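Local coordinates for lectin-like protein (PDB 5ZBT) that probably binds mannose-type sugars through its legume lectin-like domain, the part present here, as expected for a membrane-anchored relative of the cargo receptor ERGIC-53, at residues I58-G62 against I63-S67. Numbering follows the deposited sequence.
Sequences ITPNG and IGKSS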
loop_
_atom_site.group_PDB
_atom_site.type_symbol
_atom_site.label_atom_id
_atom_site.label_comp_id
_atom_site.label_asym_id
_atom_site.label_seq_id
_atom_site.Cartn_x
_atom_site.Cartn_y
_atom_site.Cartn_z
ATOM N N ILE A 58 10.757 2.275 -3.268
ATOM C CA ILE A 58 10.537 1.787 -1.909
ATOM C C ILE A 58 11.664 0.851 -1.479
ATOM O O ILE A 58 12.288 1.071 -0.439
ATOM C CB ILE A 58 9.144 1.119 -1.806
ATOM C CG1 ILE A 58 8.086 2.007 -2.458
ATOM C CG2 ILE A 58 8.731 0.888 -0.327
ATOM C CD1 ILE A 58 7.900 3.323 -1.702
ATOM N N THR A 59 11.962 -0.190 -2.276
ATOM C CA THR A 59 13.156 -1.014 -2.097
ATOM C C THR A 59 13.967 -1.084 -3.385
ATOM O O THR A 59 13.396 -1.205 -4.476
ATOM C CB THR A 59 12.841 -2.466 -1.668
ATOM O OG1 THR A 59 11.979 -3.099 -2.633
ATOM C CG2 THR A 59 12.244 -2.542 -0.282
ATOM N N PRO A 60 15.293 -1.053 -3.289
ATOM C CA PRO A 60 16.143 -1.457 -4.417
ATOM C C PRO A 60 16.336 -2.971 -4.390
ATOM O O PRO A 60 15.878 -3.654 -3.465
ATOM C CB PRO A 60 17.456 -0.720 -4.137
ATOM C CG PRO A 60 17.554 -0.762 -2.656
ATOM C CD PRO A 60 16.106 -0.616 -2.137
ATOM N N ASN A 61 17.026 -3.488 -5.415
ATOM C CA ASN A 61 17.454 -4.888 -5.404
ATOM C C ASN A 61 18.214 -5.218 -4.118
ATOM O O ASN A 61 18.924 -4.378 -3.559
ATOM C CB ASN A 61 18.348 -5.189 -6.610
ATOM C CG ASN A 61 17.579 -5.222 -7.920
ATOM O OD1 ASN A 61 16.408 -5.611 -7.971
ATOM N ND2 ASN A 61 18.242 -4.820 -8.994
ATOM N N GLY A 62 18.069 -6.462 -3.650
ATOM C CA GLY A 62 18.735 -6.902 -2.436
ATOM C C GLY A 62 17.846 -7.702 -1.494
ATOM O O GLY A 62 16.811 -7.197 -1.040
ATOM N N ILE A 63 18.261 -8.941 -1.183
ATOM C CA ILE A 63 17.484 -9.838 -0.329
ATOM C C ILE A 63 17.192 -9.187 1.022
ATOM O O ILE A 63 18.059 -8.546 1.627
ATOM C CB ILE A 63 18.236 -11.172 -0.140
ATOM C CG1 ILE A 63 18.450 -11.900 -1.477
ATOM C CG2 ILE A 63 17.483 -12.107 0.824
ATOM C CD1 ILE A 63 19.325 -13.169 -1.351
ATOM N N GLY A 64 15.957 -9.364 1.503
ATOM C CA GLY A 64 15.557 -8.921 2.826
ATOM C C GLY A 64 15.348 -7.424 3.017
ATOM O O GLY A 64 14.881 -7.013 4.095
ATOM N N LYS A 65 15.684 -6.589 2.033
ATOM C CA LYS A 65 15.571 -5.155 2.242
ATOM C C LYS A 65 14.106 -4.732 2.327
ATOM O O LYS A 65 13.220 -5.308 1.686
ATOM C CB LYS A 65 16.293 -4.407 1.127
ATOM C CG LYS A 65 17.785 -4.743 1.081
ATOM C CD LYS A 65 18.529 -3.790 0.196
ATOM C CE LYS A 65 19.967 -3.628 0.622
ATOM N NZ LYS A 65 20.773 -3.184 -0.567
ATOM N N SER A 66 13.856 -3.713 3.142
ATOM C CA SER A 66 12.501 -3.255 3.380
ATOM C C SER A 66 12.542 -1.775 3.728
ATOM O O SER A 66 13.589 -1.235 4.077
ATOM C CB SER A 66 11.836 -4.071 4.494
ATOM O OG SER A 66 12.438 -3.790 5.745
ATOM N N SER A 67 11.385 -1.124 3.624
ATOM C CA SER A 67 11.251 0.313 3.819
ATOM C C SER A 67 9.843 0.626 4.296
ATOM O O SER A 67 8.901 -0.116 4.016
ATOM C CB SER A 67 11.502 1.090 2.530
ATOM O OG SER A 67 12.812 0.865 2.041
#
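Gly-62 O faces Lys-65 N across a type II beta turn at the far end of a loop that doubles back on itself. Ile-63, second in the turn, is exposed, and its CB points away from residues 58-62. Gly-64 takes the third position, where the positive phi of 74° suits glycine; Gly-62 also calls for glycine, because its backbone angles would jam a side chain against the preceding carbonyl O. Closing the turn, Lys-65 N gives a weak bond of 3.3 Å to Gly-62 O. The aliphatic part of Lys-65 then folds back over the loop: with CG beside its own backbone N (chi1 -61°), CG lies 3.4 Å from Gly-62 O, and the extended chain beyond carries CD past Pro-60 CG at 4.3 Å. A long, flexible side chain suits this exposed place, since its methylenes can pack while its amine stays near the surface. The CB of Ser-66 points away from residues 58-62, and the methyl CG2 of Thr-59 lies against the backbone here, 3.5 Å from Lys-65 O and close to Ser-66 CA; Thr-59 OG1 is meanwhile bonded to Asn-214 and Tyr-222. Ser-67 is buried, and its small hydroxyl reaches back to the loop's start, OG donating to Ile-58 O in a hydrogen bond modelled very short, at 2.5 Å, from 24° off the carbonyl plane. Beside that bond, Ile-58 CG2 rests 4.0 Å from Ser-67 CB. The buried Ile-58 side chain touches Ala-212 of one sheet and Val-224 of the other, a place suited to a branched apolar residue. Ile-58 pairs with Tyr-222 and Ser-67 with Ala-212, making this a connection between the two antiparallel sheets of the legume-lectin beta sandwich.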